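Local coordinates for N-acetylgalactosaminyltransferase 7 (Homo sapiens, PDB 6IWR), which is a glycosyltransferase that combines a GT-A-type domain with a ricin-type beta-trefoil lectin domain, at residues W413-D418 and S449-M454; G294-S299 and E456-I461; M300-V305 and E355-S360. One frame throughout, in Å; residues are numbered along the deposited sequence.

In the fold
The three contacts lie close together within one chain. Interactions 1 and 2 have centres about 11 Å apart and share helix 450-457: its first five residues serve interaction 1, while its last residues and the turn that follows serve interaction 2. Interactions 2 and 3, with centres about 9 Å apart, use the neighbouring strands 292-296 and 302-306, paired through A295 N and K303 O at 2.8 Å. Interactions 1 and 3 are about 14 Å apart at their centres and touch where M300 CE approaches W413 CZ2 at 3.6 Å. The bound manganese ion belongs to none of them, but it lies about 11 Å from the side chain of W302 in interaction 3.

Interaction 1 (W413-D418 and S449-M454)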
loop_
_atom_site.group_PDB
_atom_site.type_symbol
_atom_site.label_atom_id
_atom_site.label_comp_id
_atom_site.label_asym_id
_atom_site.label_seq_id
_atom_site.Cartn_x
_atom_site.Cartn_y
_atom_site.Cartn_z
ATOM N N TRP A 413 -15.272 -25.441 16.937
ATOM C CA TRP A 413 -15.393 -24.352 17.905
ATOM C C TRP A 413 -16.643 -24.416 18.773
ATOM O O TRP A 413 -16.789 -23.574 19.666
ATOM C CB TRP A 413 -15.385 -22.989 17.212
ATOM C CG TRP A 413 -14.048 -22.470 16.821
ATOM C CD1 TRP A 413 -12.924 -23.204 16.528
ATOM C CD2 TRP A 413 -13.679 -21.088 16.666
ATOM N NE1 TRP A 413 -11.880 -22.363 16.198
ATOM C CE2 TRP A 413 -12.315 -21.062 16.266
ATOM C CE3 TRP A 413 -14.364 -19.875 16.823
ATOM C CZ2 TRP A 413 -11.626 -19.869 16.032
ATOM C CZ3 TRP A 413 -13.681 -18.694 16.587
ATOM C CH2 TRP A 413 -12.323 -18.698 16.191
ATOM N N ASP A 414 -17.547 -25.358 18.531
ATOM C CA ASP A 414 -18.775 -25.439 19.309
ATOM C C ASP A 414 -19.426 -24.077 19.516
ATOM O O ASP A 414 -19.669 -23.339 18.554
ATOM C CB ASP A 414 -18.527 -26.065 20.676
ATOM C CG ASP A 414 -17.787 -27.374 20.588
ATOM O OD1 ASP A 414 -17.901 -28.044 19.543
ATOM O OD2 ASP A 414 -17.070 -27.717 21.559
ATOM N N GLU A 415 -19.710 -23.745 20.780
ATOM C CA GLU A 415 -20.466 -22.545 21.106
ATOM C C GLU A 415 -19.659 -21.339 20.668
ATOM O O GLU A 415 -20.206 -20.249 20.460
ATOM C CB GLU A 415 -20.802 -22.470 22.603
ATOM C CG GLU A 415 -19.694 -22.873 23.573
ATOM C CD GLU A 415 -19.997 -24.188 24.283
ATOM O OE1 GLU A 415 -19.645 -24.331 25.485
ATOM O OE2 GLU A 415 -20.606 -25.068 23.633
ATOM N N TYR A 416 -18.355 -21.522 20.512
ATOM C CA TYR A 416 -17.546 -20.387 20.107
ATOM C C TYR A 416 -17.787 -19.968 18.669
ATOM O O TYR A 416 -17.317 -18.889 18.296
ATOM C CB TYR A 416 -16.069 -20.682 20.332
ATOM C CG TYR A 416 -15.675 -20.531 21.776
ATOM C CD1 TYR A 416 -16.095 -21.458 22.740
ATOM C CD2 TYR A 416 -14.897 -19.451 22.191
ATOM C CE1 TYR A 416 -15.743 -21.308 24.078
ATOM C CE2 TYR A 416 -14.545 -19.290 23.510
ATOM C CZ TYR A 416 -14.969 -20.223 24.453
ATOM O OH TYR A 416 -14.614 -20.065 25.781
ATOM N N LYS A 417 -18.519 -20.757 17.861
ATOM C CA LYS A 417 -18.815 -20.278 16.511
ATOM C C LYS A 417 -19.467 -18.897 16.546
ATOM O O LYS A 417 -19.186 -18.068 15.676
ATOM C CB LYS A 417 -19.680 -21.268 15.708
ATOM C CG LYS A 417 -20.982 -21.769 16.305
ATOM C CD LYS A 417 -21.615 -22.828 15.383
ATOM C CE LYS A 417 -21.461 -24.277 15.913
ATOM N NZ LYS A 417 -22.625 -25.125 15.459
ATOM N N ASP A 418 -20.285 -18.612 17.569
ATOM C CA ASP A 418 -20.916 -17.296 17.709
ATOM C C ASP A 418 -19.899 -16.162 17.652
ATOM O O ASP A 418 -20.166 -15.109 17.054
ATOM C CB ASP A 418 -21.689 -17.207 19.030
ATOM C CG ASP A 418 -22.782 -18.235 19.138
ATOM O OD1 ASP A 418 -23.116 -18.860 18.109
ATOM O OD2 ASP A 418 -23.288 -18.423 20.265
ATOM N N SER A 449 -14.169 -30.949 24.219
ATOM C CA SER A 449 -14.931 -29.784 23.803
ATOM C C SER A 449 -14.020 -28.588 23.541
ATOM O O SER A 449 -12.939 -28.450 24.123
ATOM C CB SER A 449 -15.940 -29.406 24.879
ATOM O OG SER A 449 -15.233 -29.018 26.049
ATOM N N PHE A 450 -14.473 -27.698 22.664
ATOM C CA PHE A 450 -13.697 -26.492 22.486
ATOM C C PHE A 450 -13.681 -25.665 23.764
ATOM O O PHE A 450 -12.775 -24.848 23.965
ATOM C CB PHE A 450 -14.225 -25.690 21.302
ATOM C CG PHE A 450 -13.254 -24.639 20.815
ATOM C CD1 PHE A 450 -12.116 -24.994 20.120
ATOM C CD2 PHE A 450 -13.466 -23.306 21.092
ATOM C CE1 PHE A 450 -11.216 -24.043 19.694
ATOM C CE2 PHE A 450 -12.573 -22.347 20.673
ATOM C CZ PHE A 450 -11.455 -22.713 19.962
ATOM N N LYS A 451 -14.656 -25.872 24.640
ATOM C CA LYS A 451 -14.698 -25.136 25.896
ATOM C C LYS A 451 -13.561 -25.584 26.828
ATOM O O LYS A 451 -12.866 -24.754 27.435
ATOM C CB LYS A 451 -16.088 -25.331 26.514
ATOM C CG LYS A 451 -16.501 -24.367 27.618
ATOM C CD LYS A 451 -16.322 -22.910 27.216
ATOM C CE LYS A 451 -16.448 -21.984 28.431
ATOM N NZ LYS A 451 -16.108 -20.574 28.109
ATOM N N TRP A 452 -13.338 -26.902 26.939
ATOM C CA TRP A 452 -12.144 -27.389 27.637
ATOM C C TRP A 452 -10.890 -26.776 27.038
ATOM O O TRP A 452 -10.055 -26.202 27.745
ATOM C CB TRP A 452 -12.073 -28.917 27.585
ATOM C CG TRP A 452 -10.743 -29.480 28.003
ATOM C CD1 TRP A 452 -10.352 -29.863 29.268
ATOM C CD2 TRP A 452 -9.626 -29.728 27.149
ATOM N NE1 TRP A 452 -9.059 -30.327 29.242
ATOM C CE2 TRP A 452 -8.586 -30.240 27.956
ATOM C CE3 TRP A 452 -9.389 -29.530 25.786
ATOM C CZ2 TRP A 452 -7.331 -30.571 27.432
ATOM C CZ3 TRP A 452 -8.147 -29.866 25.269
ATOM C CH2 TRP A 452 -7.136 -30.386 26.088
ATOM N N PHE A 453 -10.755 -26.877 25.725
ATOM C CA PHE A 453 -9.561 -26.371 25.060
ATOM C C PHE A 453 -9.292 -24.914 25.430
ATOM O O PHE A 453 -8.159 -24.555 25.770
ATOM C CB PHE A 453 -9.724 -26.544 23.555
ATOM C CG PHE A 453 -8.616 -25.965 22.745
ATOM C CD1 PHE A 453 -7.349 -26.541 22.761
ATOM C CD2 PHE A 453 -8.852 -24.861 21.925
ATOM C CE1 PHE A 453 -6.336 -26.021 21.969
ATOM C CE2 PHE A 453 -7.838 -24.321 21.141
ATOM C CZ PHE A 453 -6.577 -24.903 21.158
ATOM N N MET A 454 -10.327 -24.066 25.394
ATOM C CA MET A 454 -10.124 -22.645 25.650
ATOM C C MET A 454 -9.766 -22.371 27.104
ATOM O O MET A 454 -9.132 -21.355 27.415
ATOM C CB MET A 454 -11.371 -21.855 25.267
ATOM C CG MET A 454 -11.475 -21.435 23.797
ATOM S SD MET A 454 -10.078 -20.419 23.266
ATOM C CE MET A 454 -9.338 -21.710 22.288
HETATM O O HOH W 1 -17.386 -26.792 23.753
#
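An aromatic cluster of W413, Y416 and F450 joins the turn between helices 400-412 and 417-423 to the start of helix 450-457. F450 touches both W413 and Y416, because its CG lies anti to the backbone N (chi1 -164°) and the ring reaches across to the turn. One face lies against the five-membered ring of W413 in an offset stack, with centroids 4.3 Å apart and planes at 16°; W413 CA sits over that same face. The edge of F450 meets the face of Y416 in a T-shaped pair, centroids 5.2 Å apart and planes at 71°. M454 CG packs over the Y416 ring as a CH-pi contact, 4.0 Å from its centroid. K451 comes in at the ring edge, CD near the plane, and NZ donates to Y416 OH at 2.8 Å while also pairing with E455. D414, with positive phi just after helix 400-412, brings its carboxylate to the incoming helix: OD2 accepts from F450 N at 2.8 Å on its syn side, though well out of the carboxylate plane, and OD1 forms a salt bridge with R442. S449 provides the N-cap, its OG accepting from W452 N at 3.0 Å.

Interaction 2 (G294-S299 and E456-I461)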
loop_
_atom_site.group_PDB
_atom_site.type_symbol
_atom_site.label_atom_id
_atom_site.label_comp_id
_atom_site.label_asym_id
_atom_site.label_seq_id
_atom_site.Cartn_x
_atom_site.Cartn_y
_atom_site.Cartn_z
ATOM N N GLY A 294 1.422 -19.796 19.596
ATOM C CA GLY A 294 0.523 -19.462 18.498
ATOM C C GLY A 294 -0.918 -19.321 18.971
ATOM O O GLY A 294 -1.389 -20.075 19.830
ATOM N N ALA A 295 -1.620 -18.365 18.373
ATOM C CA ALA A 295 -2.948 -17.975 18.813
ATOM C C ALA A 295 -3.722 -17.463 17.596
ATOM O O ALA A 295 -3.308 -17.655 16.448
ATOM C CB ALA A 295 -2.847 -16.939 19.943
ATOM N N TRP A 296 -4.844 -16.794 17.857
ATOM C CA TRP A 296 -5.724 -16.288 16.818
ATOM C C TRP A 296 -6.667 -15.289 17.465
ATOM O O TRP A 296 -6.873 -15.315 18.676
ATOM C CB TRP A 296 -6.511 -17.425 16.163
ATOM C CG TRP A 296 -7.307 -18.171 17.167
ATOM C CD1 TRP A 296 -8.562 -17.864 17.600
ATOM C CD2 TRP A 296 -6.900 -19.332 17.902
ATOM N NE1 TRP A 296 -8.970 -18.761 18.556
ATOM C CE2 TRP A 296 -7.971 -19.677 18.764
ATOM C CE3 TRP A 296 -5.741 -20.115 17.914
ATOM C CZ2 TRP A 296 -7.915 -20.767 19.636
ATOM C CZ3 TRP A 296 -5.683 -21.202 18.774
ATOM C CH2 TRP A 296 -6.770 -21.520 19.624
ATOM N N ASP A 297 -7.224 -14.396 16.649
ATOM C CA ASP A 297 -8.357 -13.573 17.054
ATOM C C ASP A 297 -9.632 -14.266 16.564
ATOM O O ASP A 297 -9.573 -15.315 15.919
ATOM C CB ASP A 297 -8.191 -12.130 16.543
ATOM C CG ASP A 297 -8.382 -11.994 15.023
ATOM O OD1 ASP A 297 -8.996 -12.885 14.394
ATOM O OD2 ASP A 297 -7.920 -10.969 14.449
ATOM N N TRP A 298 -10.796 -13.685 16.832
ATOM C CA TRP A 298 -12.050 -14.389 16.587
ATOM C C TRP A 298 -12.557 -14.267 15.150
ATOM O O TRP A 298 -13.625 -14.811 14.828
ATOM C CB TRP A 298 -13.076 -13.921 17.616
ATOM C CG TRP A 298 -12.476 -14.207 18.939
ATOM C CD1 TRP A 298 -11.900 -13.317 19.807
ATOM C CD2 TRP A 298 -12.267 -15.504 19.503
ATOM N NE1 TRP A 298 -11.388 -13.984 20.901
ATOM C CE2 TRP A 298 -11.600 -15.326 20.732
ATOM C CE3 TRP A 298 -12.588 -16.805 19.087
ATOM C CZ2 TRP A 298 -11.257 -16.385 21.544
ATOM C CZ3 TRP A 298 -12.259 -17.864 19.908
ATOM C CH2 TRP A 298 -11.589 -17.651 21.115
ATOM N N SER A 299 -11.809 -13.592 14.283
ATOM C CA SER A 299 -11.950 -13.762 12.842
ATOM C C SER A 299 -11.068 -14.885 12.324
ATOM O O SER A 299 -11.115 -15.206 11.127
ATOM C CB SER A 299 -11.618 -12.463 12.109
ATOM O OG SER A 299 -10.613 -11.762 12.803
ATOM N N GLU A 456 -8.298 -24.724 29.426
ATOM C CA GLU A 456 -7.169 -25.497 29.924
ATOM C C GLU A 456 -5.885 -25.243 29.138
ATOM O O GLU A 456 -4.827 -25.017 29.738
ATOM C CB GLU A 456 -7.520 -26.991 29.891
ATOM C CG GLU A 456 -6.406 -27.914 30.351
ATOM C CD GLU A 456 -5.921 -27.578 31.740
ATOM O OE1 GLU A 456 -4.697 -27.703 31.989
ATOM O OE2 GLU A 456 -6.765 -27.180 32.567
ATOM N N ILE A 457 -5.926 -25.285 27.809
ATOM C CA ILE A 457 -4.683 -25.150 27.074
ATOM C C ILE A 457 -4.529 -23.795 26.351
ATOM O O ILE A 457 -3.387 -23.356 26.149
ATOM C CB ILE A 457 -4.452 -26.346 26.116
ATOM C CG1 ILE A 457 -4.974 -26.064 24.735
ATOM C CG2 ILE A 457 -4.998 -27.686 26.680
ATOM C CD1 ILE A 457 -3.844 -25.724 23.795
ATOM N N ALA A 458 -5.617 -23.075 26.046
ATOM C CA ALA A 458 -5.543 -21.784 25.348
ATOM C C ALA A 458 -6.039 -20.622 26.217
ATOM O O ALA A 458 -6.473 -19.579 25.719
ATOM C CB ALA A 458 -6.312 -21.822 24.032
ATOM N N TYR A 459 -5.895 -20.791 27.534
ATOM C CA TYR A 459 -6.337 -19.905 28.609
ATOM C C TYR A 459 -5.827 -18.464 28.504
ATOM O O TYR A 459 -6.288 -17.622 29.273
ATOM C CB TYR A 459 -5.879 -20.521 29.937
ATOM C CG TYR A 459 -4.385 -20.759 29.899
ATOM C CD1 TYR A 459 -3.501 -19.712 30.110
ATOM C CD2 TYR A 459 -3.855 -22.011 29.590
ATOM C CE1 TYR A 459 -2.149 -19.900 30.055
ATOM C CE2 TYR A 459 -2.494 -22.205 29.533
ATOM C CZ TYR A 459 -1.641 -21.138 29.760
ATOM O OH TYR A 459 -0.267 -21.296 29.698
ATOM N N ASP A 460 -4.894 -18.148 27.600
ATOM C CA ASP A 460 -4.382 -16.776 27.529
ATOM C C ASP A 460 -4.915 -15.966 26.356
ATOM O O ASP A 460 -4.683 -14.749 26.319
ATOM C CB ASP A 460 -2.846 -16.735 27.467
ATOM C CG ASP A 460 -2.267 -17.749 26.512
ATOM O OD1 ASP A 460 -3.029 -18.637 26.085
ATOM O OD2 ASP A 460 -1.052 -17.683 26.202
ATOM N N ILE A 461 -5.638 -16.575 25.417
ATOM C CA ILE A 461 -5.979 -15.853 24.196
ATOM C C ILE A 461 -6.936 -14.697 24.483
ATOM O O ILE A 461 -6.726 -13.571 24.015
ATOM C CB ILE A 461 -6.559 -16.807 23.147
ATOM C CG1 ILE A 461 -5.434 -17.679 22.607
ATOM C CG2 ILE A 461 -7.309 -16.002 22.073
ATOM C CD1 ILE A 461 -5.903 -18.810 21.736
#
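A458 and I461, just past helix 450-457, are the residues of 456-461 that touch A295, W296 and W298 of 294-299. A458 comes first and makes the lighter contact: its CB lies obliquely to the W296 ring, 4.4 Å from CH2. It also opens a type I beta turn, closed by a bond from I461 N to A458 O at 3.1 Å. Within the turn, D460 forms a salt bridge with R293, the residue just before 294-299.

The turn delivers I461, which carries most of the contact and touches A295, W296 and W298 through CG1, CD1 and CG2. CD1 stands over one face of the W296 six-membered ring, 3.5 Å from the centroid and 13° off the normal, a clear CH-pi geometry. It gets there because CG1 is anti to the carbonyl carbon and the chain then runs extended (chi2 170°). CG1 itself packs on A295 CB at 3.8 Å, and I461 CD1 lies 4.0 Å from the same A295 CB. CG2, on the other branch, lies 3.5 Å from the backbone O of W296 and 4.0 Å from W298 CZ2, meeting that second indole obliquely. No hydrogen bond crosses between the segments.

All five touching residues are buried. I461 thus sits against the end of strand 292-296, which pairs with strand 302-306, while F450 and M454 of helix 450-457 pack on the same W296.

Interaction 3 (M300-V305 and E355-S360); sequences MLWKRV and ENFEIS
M300 and F357 form the close half of this contact, while W302 and L301 lie on its looser, more exposed side. M300, in the loop just before strand 302-306, has positive phi. Its chi1 of -161° swings CG beside the carbonyl carbon, and the side chain slides past F357 in the opposite direction, placing CG 3.4 Å from CD2 of the ring. The chain bends at chi3; SD is 4.7 Å from the ring centroid but 54° off the normal, so the Met-aromatic contact is oblique rather than stacked. The backbone O of M300 also lies near F357 CE2. Farther round the ring, CZ faces the backbone CA of W302 at 3.8 Å, near the ring plane. The M300 side chain also touches Y405, V408 and V409 of helix 400-412. N356 belongs to the buried part too: its ND2 is placed over the centre of the F357 ring, 3.4 Å above its plane, and has its hydrogen-bond partner outside the contact, in M327 O.

On the W302 side the spacing widens. CE3 of the indole is 4.1 Å from F357 CE1, which approaches at the indole edge, and 4.0 Å from N356 ND2, whose amide plane is turned 65° from the indole. W302 is partly exposed, and L301 beside it is exposed, its CB pointing away from the helix.

No hydrogen bond joins the two segments. Strands 292-296 and 302-306 follow one another and pair antiparallel, with backbone bonds between K303 and A295 and between V305 and R293. The contact places the loop end of this beta hairpin against the first turn of helix 355-365 in a GT-A glycosyltransferase.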
loop_
_atom_site.group_PDB
_atom_site.type_symbol
_atom_site.label_atom_id
_atom_site.label_comp_id
_atom_site.label_asym_id
_atom_site.label_seq_id
_atom_site.Cartn_x
_atom_site.Cartn_y
_atom_site.Cartn_z
ATOM N N MET A 300 -10.284 -15.487 13.219
ATOM C CA MET A 300 -9.394 -16.601 12.924
ATOM C C MET A 300 -8.161 -16.156 12.139
ATOM O O MET A 300 -7.618 -16.918 11.343
ATOM C CB MET A 300 -10.112 -17.735 12.193
ATOM C CG MET A 300 -9.344 -19.039 12.314
ATOM S SD MET A 300 -10.056 -20.498 11.527
ATOM C CE MET A 300 -10.846 -21.323 12.886
ATOM N N LEU A 301 -7.710 -14.928 12.357
ATOM C CA LEU A 301 -6.411 -14.507 11.870
ATOM C C LEU A 301 -5.324 -14.960 12.838
ATOM O O LEU A 301 -5.454 -14.821 14.060
ATOM C CB LEU A 301 -6.359 -12.994 11.697
ATOM C CG LEU A 301 -7.386 -12.482 10.692
ATOM C CD1 LEU A 301 -7.182 -10.995 10.518
ATOM C CD2 LEU A 301 -7.314 -13.259 9.359
ATOM N N TRP A 302 -4.257 -15.511 12.275
ATOM C CA TRP A 302 -3.109 -15.948 13.043
ATOM C C TRP A 302 -2.523 -14.810 13.876
ATOM O O TRP A 302 -2.358 -13.697 13.383
ATOM C CB TRP A 302 -2.070 -16.490 12.065
ATOM C CG TRP A 302 -0.739 -16.651 12.644
ATOM C CD1 TRP A 302 0.330 -15.816 12.488
ATOM C CD2 TRP A 302 -0.308 -17.713 13.495
ATOM N NE1 TRP A 302 1.400 -16.304 13.190
ATOM C CE2 TRP A 302 1.031 -17.466 13.819
ATOM C CE3 TRP A 302 -0.926 -18.856 14.010
ATOM C CZ2 TRP A 302 1.764 -18.311 14.633
ATOM C CZ3 TRP A 302 -0.193 -19.693 14.823
ATOM C CH2 TRP A 302 1.139 -19.415 15.124
ATOM N N LYS A 303 -2.187 -15.103 15.134
ATOM C CA LYS A 303 -1.634 -14.137 16.079
ATOM C C LYS A 303 -0.613 -14.845 16.969
ATOM O O LYS A 303 -0.669 -16.067 17.159
ATOM C CB LYS A 303 -2.721 -13.509 16.976
ATOM C CG LYS A 303 -3.810 -12.694 16.283
ATOM C CD LYS A 303 -3.321 -11.350 15.768
ATOM C CE LYS A 303 -4.446 -10.600 15.041
ATOM N NZ LYS A 303 -3.963 -9.358 14.336
ATOM N N ARG A 304 0.319 -14.078 17.536
ATOM C CA ARG A 304 1.312 -14.655 18.438
ATOM C C ARG A 304 1.274 -13.947 19.788
ATOM O O ARG A 304 1.141 -12.724 19.856
ATOM C CB ARG A 304 2.726 -14.590 17.833
ATOM C CG ARG A 304 2.881 -15.439 16.570
ATOM C CD ARG A 304 4.202 -15.144 15.838
ATOM N NE ARG A 304 5.358 -15.804 16.460
ATOM C CZ ARG A 304 6.333 -15.177 17.119
ATOM N NH1 ARG A 304 6.309 -13.849 17.244
ATOM N NH2 ARG A 304 7.335 -15.878 17.648
ATOM N N VAL A 305 1.380 -14.714 20.867
ATOM C CA VAL A 305 1.351 -14.097 22.190
ATOM C C VAL A 305 2.535 -14.619 22.991
ATOM O O VAL A 305 3.016 -15.732 22.745
ATOM C CB VAL A 305 0.022 -14.355 22.920
ATOM C CG1 VAL A 305 -1.169 -13.887 22.078
ATOM C CG2 VAL A 305 -0.086 -15.830 23.310
ATOM N N GLU A 355 -5.915 -24.407 7.570
ATOM C CA GLU A 355 -5.486 -25.767 7.824
ATOM C C GLU A 355 -4.681 -25.811 9.089
ATOM O O GLU A 355 -4.704 -26.779 9.800
ATOM C CB GLU A 355 -4.654 -26.350 6.687
ATOM C CG GLU A 355 -4.319 -25.389 5.587
ATOM C CD GLU A 355 -3.128 -24.539 5.898
ATOM O OE1 GLU A 355 -2.103 -25.080 6.322
ATOM O OE2 GLU A 355 -3.222 -23.326 5.698
ATOM N N ASN A 356 -3.904 -24.772 9.328
ATOM C CA ASN A 356 -3.031 -24.742 10.474
ATOM C C ASN A 356 -3.828 -24.822 11.754
ATOM O O ASN A 356 -3.447 -25.482 12.690
ATOM C CB ASN A 356 -2.172 -23.481 10.456
ATOM C CG ASN A 356 -2.986 -22.211 10.473
ATOM O OD1 ASN A 356 -3.816 -21.994 9.625
ATOM N ND2 ASN A 356 -2.732 -21.366 11.436
ATOM N N PHE A 357 -4.933 -24.109 11.782
ATOM C CA PHE A 357 -5.870 -24.163 12.874
ATOM C C PHE A 357 -6.588 -25.495 13.021
ATOM O O PHE A 357 -6.734 -25.991 14.104
ATOM C CB PHE A 357 -6.852 -23.014 12.758
ATOM C CG PHE A 357 -6.208 -21.674 12.848
ATOM C CD1 PHE A 357 -5.390 -21.364 13.900
ATOM C CD2 PHE A 357 -6.420 -20.726 11.880
ATOM C CE1 PHE A 357 -4.794 -20.134 13.987
ATOM C CE2 PHE A 357 -5.829 -19.495 11.960
ATOM C CZ PHE A 357 -5.016 -19.199 13.015
ATOM N N GLU A 358 -7.001 -26.073 11.907
ATOM C CA GLU A 358 -7.731 -27.320 11.903
ATOM C C GLU A 358 -6.947 -28.505 12.461
ATOM O O GLU A 358 -7.471 -29.256 13.262
ATOM C CB GLU A 358 -8.162 -27.632 10.479
ATOM C CG GLU A 358 -9.290 -28.625 10.374
ATOM C CD GLU A 358 -8.874 -29.946 9.787
ATOM O OE1 GLU A 358 -7.839 -30.011 9.136
ATOM O OE2 GLU A 358 -9.589 -30.926 9.989
ATOM N N ILE A 359 -5.685 -28.641 12.065
ATOM C CA ILE A 359 -4.814 -29.682 12.599
ATOM C C ILE A 359 -4.480 -29.403 14.056
ATOM O O ILE A 359 -4.397 -30.341 14.862
ATOM C CB ILE A 359 -3.551 -29.813 11.720
ATOM C CG1 ILE A 359 -2.761 -31.077 12.064
ATOM C CG2 ILE A 359 -2.644 -28.607 11.889
ATOM C CD1 ILE A 359 -3.441 -32.339 11.693
ATOM N N SER A 360 -4.311 -28.124 14.432
ATOM C CA SER A 360 -4.087 -27.782 15.843
ATOM C C SER A 360 -5.253 -28.221 16.726
ATOM O O SER A 360 -5.053 -28.910 17.734
ATOM C CB SER A 360 -3.862 -26.281 16.007
ATOM O OG SER A 360 -2.753 -25.844 15.257
#